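Succinoglycan biosynthesis protein (Bacillus cereus ATCC 14579, PDB 2QGM) is named for succinoglycan biosynthesis but belongs to the erythromycin esterase-like family, so it probably acts as a hydrolase, on a substrate not yet established. Local coordinates at residues K53-S58 with F90-R95; T342-N347 with H435-S440; G346-Y351 with L408-Q413. All coordinates share one frame; numbering follows the deposited sequence.

Interaction 1. Residues K53-S58 with F90-R95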
loop_
_atom_site.group_PDB
_atom_site.type_symbol
_atom_site.label_atom_id
_atom_site.label_comp_id
_atom_site.label_asym_id
_atom_site.label_seq_id
_atom_site.Cartn_x
_atom_site.Cartn_y
_atom_site.Cartn_z
ATOM N N LYS A 53 -4.368 -21.121 9.704
ATOM C CA LYS A 53 -5.612 -21.829 9.956
ATOM C C LYS A 53 -6.883 -21.138 9.500
ATOM O O LYS A 53 -7.874 -21.796 9.193
ATOM C CB LYS A 53 -5.738 -22.127 11.451
ATOM C CG LYS A 53 -5.780 -20.868 12.302
ATOM C CD LYS A 53 -6.139 -21.161 13.747
ATOM C CE LYS A 53 -6.202 -19.866 14.551
ATOM N NZ LYS A 53 -6.650 -20.057 15.966
ATOM N N THR A 54 -6.865 -19.812 9.460
ATOM C CA THR A 54 -8.060 -19.059 9.083
ATOM C C THR A 54 -7.663 -17.676 8.593
ATOM O O THR A 54 -6.502 -17.289 8.699
ATOM C CB THR A 54 -8.977 -18.881 10.306
ATOM O OG1 THR A 54 -10.164 -18.172 9.933
ATOM C CG2 THR A 54 -8.257 -18.097 11.402
ATOM N N ILE A 55 -8.631 -16.944 8.051
ATOM C CA ILE A 55 -8.408 -15.579 7.582
ATOM C C ILE A 55 -9.188 -14.634 8.506
ATOM O O ILE A 55 -9.040 -13.415 8.427
ATOM C CB ILE A 55 -8.937 -15.364 6.143
ATOM C CG1 ILE A 55 -10.430 -15.656 6.088
ATOM C CG2 ILE A 55 -8.207 -16.267 5.161
ATOM C CD1 ILE A 55 -11.038 -15.376 4.740
ATOM N N GLU A 56 -10.013 -15.210 9.379
ATOM C CA GLU A 56 -10.852 -14.439 10.297
ATOM C C GLU A 56 -10.073 -13.625 11.317
ATOM O O GLU A 56 -9.368 -14.169 12.155
ATOM C CB GLU A 56 -11.838 -15.364 11.023
ATOM C CG GLU A 56 -12.862 -16.009 10.107
ATOM C CD GLU A 56 -13.562 -14.996 9.213
ATOM O OE1 GLU A 56 -14.136 -14.020 9.746
ATOM O OE2 GLU A 56 -13.538 -15.176 7.973
ATOM N N PRO A 57 -10.196 -12.290 11.258
ATOM C CA PRO A 57 -9.474 -11.436 12.205
ATOM C C PRO A 57 -9.850 -11.641 13.683
ATOM O O PRO A 57 -9.034 -11.408 14.573
ATOM C CB PRO A 57 -9.805 -10.026 11.708
ATOM C CG PRO A 57 -9.956 -10.221 10.241
ATOM C CD PRO A 57 -10.785 -11.487 10.174
ATOM N N SER A 58 -11.076 -12.089 13.938
ATOM C CA SER A 58 -11.542 -12.294 15.306
ATOM C C SER A 58 -10.995 -13.538 16.006
ATOM O O SER A 58 -11.058 -13.639 17.235
ATOM C CB SER A 58 -13.068 -12.330 15.336
ATOM O OG SER A 58 -13.574 -13.368 14.519
ATOM N N PHE A 90 -7.890 -9.491 1.036
ATOM C CA PHE A 90 -8.191 -8.304 1.832
ATOM C C PHE A 90 -8.463 -8.683 3.296
ATOM O O PHE A 90 -7.958 -8.038 4.219
ATOM C CB PHE A 90 -9.417 -7.546 1.297
ATOM C CG PHE A 90 -9.182 -6.830 -0.009
ATOM C CD1 PHE A 90 -7.943 -6.271 -0.304
ATOM C CD2 PHE A 90 -10.219 -6.674 -0.925
ATOM C CE1 PHE A 90 -7.741 -5.568 -1.490
ATOM C CE2 PHE A 90 -10.029 -5.973 -2.114
ATOM C CZ PHE A 90 -8.784 -5.418 -2.396
ATOM N N THR A 91 -9.268 -9.721 3.511
ATOM C CA THR A 91 -9.598 -10.140 4.867
ATOM C C THR A 91 -8.378 -10.683 5.609
ATOM O O THR A 91 -8.204 -10.406 6.794
ATOM C CB THR A 91 -10.722 -11.196 4.859
ATOM O OG1 THR A 91 -11.910 -10.606 4.319
ATOM C CG2 THR A 91 -11.011 -11.682 6.275
HETATM N N MSE A 92 -7.532 -11.445 4.921
HETATM C CA MSE A 92 -6.338 -11.979 5.568
HETATM C C MSE A 92 -5.391 -10.833 5.923
HETATM O O MSE A 92 -4.700 -10.882 6.935
HETATM C CB MSE A 92 -5.629 -12.990 4.662
HETATM C CG MSE A 92 -4.303 -13.550 5.207
HETATM SE SE MSE A 92 -4.544 -14.648 6.796
HETATM C CE MSE A 92 -3.806 -13.499 8.137
ATOM N N LYS A 93 -5.352 -9.797 5.092
ATOM C CA LYS A 93 -4.505 -8.654 5.378
ATOM C C LYS A 93 -5.021 -7.921 6.611
ATOM O O LYS A 93 -4.247 -7.395 7.393
ATOM C CB LYS A 93 -4.435 -7.710 4.176
ATOM C CG LYS A 93 -3.546 -8.245 3.069
ATOM C CD LYS A 93 -3.454 -7.319 1.870
ATOM C CE LYS A 93 -2.730 -6.038 2.211
ATOM N NZ LYS A 93 -2.611 -5.191 0.997
ATOM N N PHE A 94 -6.337 -7.888 6.768
ATOM C CA PHE A 94 -6.959 -7.269 7.931
ATOM C C PHE A 94 -6.526 -8.081 9.164
ATOM O O PHE A 94 -6.156 -7.512 10.190
ATOM C CB PHE A 94 -8.482 -7.285 7.714
ATOM C CG PHE A 94 -9.314 -6.888 8.909
ATOM C CD1 PHE A 94 -8.765 -6.245 10.021
ATOM C CD2 PHE A 94 -10.686 -7.158 8.900
ATOM C CE1 PHE A 94 -9.579 -5.883 11.105
ATOM C CE2 PHE A 94 -11.499 -6.800 9.972
ATOM C CZ PHE A 94 -10.951 -6.158 11.083
ATOM N N ARG A 95 -6.547 -9.410 9.060
ATOM C CA ARG A 95 -6.126 -10.237 10.188
ATOM C C ARG A 95 -4.669 -9.916 10.527
ATOM O O ARG A 95 -4.321 -9.736 11.692
ATOM C CB ARG A 95 -6.293 -11.728 9.857
ATOM C CG ARG A 95 -5.835 -12.685 10.943
ATOM C CD ARG A 95 -6.257 -14.116 10.610
ATOM N NE ARG A 95 -5.592 -15.110 11.450
ATOM C CZ ARG A 95 -5.865 -15.320 12.733
ATOM N NH1 ARG A 95 -6.805 -14.609 13.347
ATOM N NH2 ARG A 95 -5.183 -16.235 13.413
HETATM O O HOH W 1 -4.042 -16.813 9.917
#
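The guanidinium of Arg95 is gripped from several sides by the loop that follows strand 50-51. Its NH1 lies 2.9 Å from Glu56 O, a weak bond because the N-H points well off the oxygen (123°), and NH1 has a further acceptor in Lys59 O. NH2 reaches Pro60 O and forms a salt bridge with Asp63, while NE donates to a water 2.8 Å away in the guanidinium plane, which in turn donates to Thr54 O. Thr54 CG2 sits 3.9 Å from CZ, over the centre of one face. With CG anti to the backbone N (chi1 178°) and the chain extended as far as NE, Arg95 runs along the loop, its CB and CD passing beside Ile55 O. The Lys53 side chain crosses that of Arg95 at about a right angle, CE being its nearest atom to NH2; Asp63, which also accepts from Lys53 N, probably offsets the nearness of the two positive charges. The segment 53-58, which has no regular secondary structure, packs on helix 87-104, which follows strand 76-79 of the main mixed sheet and packs against strand 432-439 through Met92. An ST turn shapes the loop: Thr54 OG1 accepts from Glu56 N at 3.0 Å, nearly straight at 167°. Beyond it, Pro57 CG rests over one face of the Phe94 ring, 3.7 Å from the centroid and offset toward the rim, a CH-pi contact. Between these ends Ile55 lays CD1 against Thr91 CG2 at 4.0 Å and turns CG2 to Met92 CB, with the selenium of this selenomethionine 3.8 Å from Thr54 O.

Interaction 2. Residues T342-N347 with H435-S440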
loop_
_atom_site.group_PDB
_atom_site.type_symbol
_atom_site.label_atom_id
_atom_site.label_comp_id
_atom_site.label_asym_id
_atom_site.label_seq_id
_atom_site.Cartn_x
_atom_site.Cartn_y
_atom_site.Cartn_z
ATOM N N THR A 342 0.359 -14.009 -2.487
ATOM C CA THR A 342 0.271 -14.939 -3.601
ATOM C C THR A 342 -0.999 -15.777 -3.529
ATOM O O THR A 342 -1.487 -16.109 -2.449
ATOM C CB THR A 342 1.501 -15.908 -3.665
ATOM O OG1 THR A 342 1.662 -16.594 -2.416
ATOM C CG2 THR A 342 2.776 -15.139 -3.977
ATOM N N THR A 343 -1.553 -16.074 -4.698
ATOM C CA THR A 343 -2.743 -16.900 -4.793
ATOM C C THR A 343 -2.602 -17.749 -6.046
ATOM O O THR A 343 -1.866 -17.393 -6.959
ATOM C CB THR A 343 -4.035 -16.056 -4.848
ATOM O OG1 THR A 343 -5.167 -16.933 -4.823
ATOM C CG2 THR A 343 -4.077 -15.208 -6.111
ATOM N N THR A 344 -3.302 -18.874 -6.082
ATOM C CA THR A 344 -3.205 -19.774 -7.227
ATOM C C THR A 344 -4.324 -19.680 -8.257
ATOM O O THR A 344 -4.067 -19.494 -9.445
ATOM C CB THR A 344 -3.109 -21.237 -6.749
ATOM O OG1 THR A 344 -1.927 -21.397 -5.953
ATOM C CG2 THR A 344 -3.045 -22.188 -7.937
ATOM N N GLU A 345 -5.562 -19.802 -7.800
ATOM C CA GLU A 345 -6.705 -19.784 -8.703
ATOM C C GLU A 345 -7.946 -19.127 -8.106
ATOM O O GLU A 345 -8.035 -18.911 -6.899
ATOM C CB GLU A 345 -7.036 -21.226 -9.106
ATOM C CG GLU A 345 -7.166 -22.169 -7.903
ATOM C CD GLU A 345 -7.507 -23.596 -8.302
ATOM O OE1 GLU A 345 -8.614 -23.818 -8.841
ATOM O OE2 GLU A 345 -6.672 -24.495 -8.063
ATOM N N GLY A 346 -8.905 -18.818 -8.971
ATOM C CA GLY A 346 -10.134 -18.201 -8.519
ATOM C C GLY A 346 -10.543 -17.015 -9.363
ATOM O O GLY A 346 -9.910 -16.704 -10.371
ATOM N N ASN A 347 -11.623 -16.362 -8.951
ATOM C CA ASN A 347 -12.147 -15.187 -9.643
ATOM C C ASN A 347 -11.838 -13.954 -8.799
ATOM O O ASN A 347 -11.670 -14.051 -7.583
ATOM C CB ASN A 347 -13.664 -15.300 -9.814
ATOM C CG ASN A 347 -14.060 -16.341 -10.847
ATOM O OD1 ASN A 347 -15.209 -16.786 -10.891
ATOM N ND2 ASN A 347 -13.115 -16.720 -11.691
ATOM N N HIS A 435 0.492 -17.172 1.232
ATOM C CA HIS A 435 -0.219 -17.781 0.130
ATOM C C HIS A 435 -1.626 -18.215 0.508
ATOM O O HIS A 435 -1.856 -18.730 1.604
ATOM C CB HIS A 435 0.564 -18.999 -0.382
ATOM C CG HIS A 435 0.018 -19.581 -1.644
ATOM N ND1 HIS A 435 0.112 -18.940 -2.862
ATOM C CD2 HIS A 435 -0.657 -20.734 -1.882
ATOM C CE1 HIS A 435 -0.481 -19.667 -3.790
ATOM N NE2 HIS A 435 -0.957 -20.763 -3.218
ATOM N N ILE A 436 -2.563 -17.958 -0.401
ATOM C CA ILE A 436 -3.958 -18.365 -0.248
ATOM C C ILE A 436 -4.272 -19.049 -1.575
ATOM O O ILE A 436 -4.511 -18.388 -2.585
ATOM C CB ILE A 436 -4.923 -17.162 -0.061
ATOM C CG1 ILE A 436 -4.556 -16.384 1.203
ATOM C CG2 ILE A 436 -6.371 -17.672 0.018
ATOM C CD1 ILE A 436 -5.481 -15.215 1.513
ATOM N N ARG A 437 -4.254 -20.378 -1.580
ATOM C CA ARG A 437 -4.491 -21.129 -2.810
ATOM C C ARG A 437 -5.708 -20.665 -3.609
ATOM O O ARG A 437 -5.576 -20.213 -4.745
ATOM C CB ARG A 437 -4.633 -22.619 -2.497
ATOM C CG ARG A 437 -4.723 -23.496 -3.728
ATOM C CD ARG A 437 -5.079 -24.917 -3.336
ATOM N NE ARG A 437 -4.054 -25.530 -2.496
ATOM C CZ ARG A 437 -4.248 -26.624 -1.770
ATOM N NH1 ARG A 437 -5.432 -27.220 -1.777
ATOM N NH2 ARG A 437 -3.256 -27.130 -1.049
ATOM N N LYS A 438 -6.892 -20.788 -3.025
ATOM C CA LYS A 438 -8.103 -20.380 -3.723
ATOM C C LYS A 438 -8.675 -19.073 -3.202
ATOM O O LYS A 438 -8.833 -18.876 -1.993
ATOM C CB LYS A 438 -9.176 -21.477 -3.639
ATOM C CG LYS A 438 -8.829 -22.759 -4.385
ATOM C CD LYS A 438 -9.997 -23.746 -4.402
ATOM C CE LYS A 438 -9.648 -25.011 -5.184
ATOM N NZ LYS A 438 -10.818 -25.937 -5.318
ATOM N N THR A 439 -8.973 -18.168 -4.126
ATOM C CA THR A 439 -9.548 -16.882 -3.763
ATOM C C THR A 439 -10.803 -16.586 -4.581
ATOM O O THR A 439 -11.063 -17.231 -5.600
ATOM C CB THR A 439 -8.510 -15.751 -3.931
ATOM O OG1 THR A 439 -7.835 -15.891 -5.185
ATOM C CG2 THR A 439 -7.486 -15.815 -2.803
ATOM N N SER A 440 -11.590 -15.626 -4.114
ATOM C CA SER A 440 -12.828 -15.254 -4.784
ATOM C C SER A 440 -12.972 -13.736 -4.809
ATOM O O SER A 440 -12.214 -13.027 -4.155
ATOM C CB SER A 440 -14.029 -15.899 -4.069
ATOM O OG SER A 440 -14.128 -15.474 -2.718
HETATM O O HOH W 2 -9.051 -13.651 -6.700
#
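Two neighbouring parallel strands of the main mixed sheet, 336-344 and 432-439, turn a corner together at their C-terminal ends, in step from Thr342 beside His435 to Asn347 beside Ser440. Before the corner, Ile436 N donates to Thr342 O at 3.0 Å. At the corner Arg437 O takes two backbone donors, Thr344 N and Glu345 N, the latter almost in line with the carbonyl; beyond it Thr439 N donates to Glu345 O (3.0 Å, 167°), which resumes the pairing. The His435 ring, its CG anti to the backbone N (chi1 -172°), lies across the threonines of the partner strand. Its ND1 shares a hydrogen bond of 2.8 Å with Thr342 OG1, and NE2 makes a weak, bent one to Thr344 OG1, which meets the ring edge in its plane, 3.0 Å away, and also bonds to Asn375 O. Towards helix 87-104, Thr343 OG1 donates to Ile436 O at 2.7 Å, the hydroxyl standing nearly on the extension of the carbonyl (177°). Thr439 OG1 lies 2.9 Å from Thr343 OG1, and a water links it to Asn347 O. Glu345 and Lys438 extend side by side, CG to CG 3.9 Å, but their charged ends do not meet. Gly346 CA lies 3.2 Å from Thr439 O, a CA-H...O contact. Hydroxyls and an imidazole thus supply polar links where the chain bends, so the corner is joined by side chains as well as by backbone, and bonds at both ring nitrogens should hold the imidazole against rotation.

Interaction 3. Residues G346-Y351 with L408-Q413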
loop_
_atom_site.group_PDB
_atom_site.type_symbol
_atom_site.label_atom_id
_atom_site.label_comp_id
_atom_site.label_asym_id
_atom_site.label_seq_id
_atom_site.Cartn_x
_atom_site.Cartn_y
_atom_site.Cartn_z
ATOM N N GLY A 346 -8.905 -18.818 -8.971
ATOM C CA GLY A 346 -10.134 -18.201 -8.519
ATOM C C GLY A 346 -10.543 -17.015 -9.363
ATOM O O GLY A 346 -9.910 -16.704 -10.371
ATOM N N ASN A 347 -11.623 -16.362 -8.951
ATOM C CA ASN A 347 -12.147 -15.187 -9.643
ATOM C C ASN A 347 -11.838 -13.954 -8.799
ATOM O O ASN A 347 -11.670 -14.051 -7.583
ATOM C CB ASN A 347 -13.664 -15.300 -9.814
ATOM C CG ASN A 347 -14.060 -16.341 -10.847
ATOM O OD1 ASN A 347 -15.209 -16.786 -10.891
ATOM N ND2 ASN A 347 -13.115 -16.720 -11.691
ATOM N N PHE A 348 -11.773 -12.796 -9.437
ATOM C CA PHE A 348 -11.478 -11.577 -8.708
ATOM C C PHE A 348 -12.254 -10.409 -9.286
ATOM O O PHE A 348 -12.746 -10.468 -10.417
ATOM C CB PHE A 348 -9.983 -11.280 -8.774
ATOM C CG PHE A 348 -9.459 -11.158 -10.171
ATOM C CD1 PHE A 348 -9.559 -9.957 -10.868
ATOM C CD2 PHE A 348 -8.904 -12.260 -10.809
ATOM C CE1 PHE A 348 -9.111 -9.859 -12.187
ATOM C CE2 PHE A 348 -8.459 -12.171 -12.119
ATOM C CZ PHE A 348 -8.562 -10.971 -12.810
ATOM N N THR A 349 -12.350 -9.347 -8.495
ATOM C CA THR A 349 -13.051 -8.130 -8.884
ATOM C C THR A 349 -12.066 -7.233 -9.614
ATOM O O THR A 349 -10.911 -7.116 -9.204
ATOM C CB THR A 349 -13.549 -7.364 -7.650
ATOM O OG1 THR A 349 -14.442 -8.191 -6.891
ATOM C CG2 THR A 349 -14.262 -6.086 -8.073
ATOM N N LEU A 350 -12.518 -6.607 -10.694
ATOM C CA LEU A 350 -11.662 -5.700 -11.458
ATOM C C LEU A 350 -12.532 -4.761 -12.290
ATOM O O LEU A 350 -13.758 -4.826 -12.229
ATOM C CB LEU A 350 -10.696 -6.489 -12.363
ATOM C CG LEU A 350 -11.146 -7.255 -13.619
ATOM C CD1 LEU A 350 -12.519 -7.870 -13.402
ATOM C CD2 LEU A 350 -11.176 -6.329 -14.814
ATOM N N TYR A 351 -11.895 -3.886 -13.060
ATOM C CA TYR A 351 -12.616 -2.940 -13.905
ATOM C C TYR A 351 -13.030 -3.478 -15.269
ATOM O O TYR A 351 -14.150 -3.957 -15.447
ATOM C CB TYR A 351 -11.782 -1.684 -14.107
ATOM C CG TYR A 351 -11.994 -0.649 -13.040
ATOM C CD1 TYR A 351 -13.224 -0.016 -12.898
ATOM C CD2 TYR A 351 -10.961 -0.286 -12.183
ATOM C CE1 TYR A 351 -13.423 0.961 -11.932
ATOM C CE2 TYR A 351 -11.145 0.687 -11.210
ATOM C CZ TYR A 351 -12.382 1.309 -11.092
ATOM O OH TYR A 351 -12.573 2.289 -10.148
ATOM N N LEU A 408 2.573 -14.104 -10.897
ATOM C CA LEU A 408 1.285 -13.496 -11.179
ATOM C C LEU A 408 1.204 -12.100 -10.584
ATOM O O LEU A 408 1.695 -11.867 -9.486
ATOM C CB LEU A 408 0.168 -14.339 -10.579
ATOM C CG LEU A 408 -1.220 -13.702 -10.665
ATOM C CD1 LEU A 408 -1.675 -13.708 -12.121
ATOM C CD2 LEU A 408 -2.200 -14.462 -9.768
ATOM N N SER A 409 0.577 -11.182 -11.310
ATOM C CA SER A 409 0.405 -9.813 -10.841
ATOM C C SER A 409 -0.739 -9.191 -11.632
ATOM O O SER A 409 -0.636 -8.980 -12.839
ATOM C CB SER A 409 1.690 -9.013 -11.031
ATOM O OG SER A 409 1.661 -7.827 -10.252
ATOM N N ILE A 410 -1.838 -8.910 -10.937
ATOM C CA ILE A 410 -3.028 -8.345 -11.572
ATOM C C ILE A 410 -3.409 -7.012 -10.943
ATOM O O ILE A 410 -3.589 -6.914 -9.728
ATOM C CB ILE A 410 -4.239 -9.295 -11.442
ATOM C CG1 ILE A 410 -3.886 -10.673 -12.029
ATOM C CG2 ILE A 410 -5.442 -8.699 -12.166
ATOM C CD1 ILE A 410 -4.970 -11.716 -11.829
ATOM N N GLY A 411 -3.537 -5.989 -11.781
ATOM C CA GLY A 411 -3.907 -4.673 -11.292
ATOM C C GLY A 411 -5.410 -4.466 -11.253
ATOM O O GLY A 411 -6.182 -5.428 -11.212
ATOM N N GLY A 412 -5.825 -3.206 -11.262
ATOM C CA GLY A 412 -7.239 -2.893 -11.230
ATOM C C GLY A 412 -7.874 -3.040 -12.595
ATOM O O GLY A 412 -9.100 -3.002 -12.725
ATOM N N GLN A 413 -7.033 -3.217 -13.611
ATOM C CA GLN A 413 -7.494 -3.374 -14.989
ATOM C C GLN A 413 -6.628 -4.370 -15.753
ATOM O O GLN A 413 -5.474 -4.620 -15.395
ATOM C CB GLN A 413 -7.442 -2.038 -15.733
ATOM C CG GLN A 413 -8.368 -0.948 -15.224
ATOM C CD GLN A 413 -8.377 0.246 -16.165
ATOM O OE1 GLN A 413 -8.639 0.099 -17.360
ATOM N NE2 GLN A 413 -8.090 1.431 -15.635
HETATM O O HOH W 3 -7.900 -6.521 -9.124
#
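Phe348 and Ile410 make the apolar heart of the contact, meeting from opposite directions, each reaching toward the other's backbone. Ile410 brings two branches to the outer end of the ring: CD1 lies 3.5 Å from Phe348 CE2, and CG2 lies 3.8 Å from Phe348 CE1, with CZ touched by both. Phe348 holds CG between its backbone N and carbonyl carbon (chi1 57°), which sends the ring from the strand toward the loop; Leu350 CB stands at the ring's edge, in its plane. At the other end of the contact Gln413 CG rests 3.7 Å from Tyr351 CB, the two side chains slanting past each other with the phenol and amide planes 72° apart. The strand concerned, 346-350, pairs antiparallel with 363-366 in a small two-stranded sheet, apart from the main mixed sheet; the loop 408-413 emerges from strand 404-408 of another antiparallel pair and runs beside strand 346-350 without regular strand pairing. Among the polar links, the direct one is between backbones: Tyr351 N donates to Gly412 O at 3.0 Å, with an N-H...O angle of 153° and the donor close to the line of the carbonyl. The same oxygen lies 3.3 Å from Tyr351 CD2, near the plane of the ring at its edge. A water then bridges Thr349 O and Gly411 O, donating to both, at 3.1 Å from the former and 2.9 Å from the latter. Outside the two segments, Ile410 O accepts a hydrogen bond from His306 NE2, and Thr349 OG1 is hydrogen-bonded to Ser442 OG.

How the interactions relate
Interactions 2 and 3 share Gly346 and Asn347: strand 346-350 leaves the corner of interaction 2 and goes on to meet the loop of interaction 3; the centres of the two interactions are about 11 Å apart. Thr343 O and Leu408 CD2 also touch, at 4.1 Å. Interaction 1, on helix 87-104, touches interaction 2 through Met92 CB and Ile436 CD1, 3.9 Å apart, yet does not touch interaction 3. All three are partly buried, with buried and exposed residues in each. Backbone pairing and hydroxyls dominate interaction 2, at the end of main-sheet strands; a guanidinium anchors the loop of interaction 1, whereas interaction 3 combines an apolar ring contact with sparse backbone and water links.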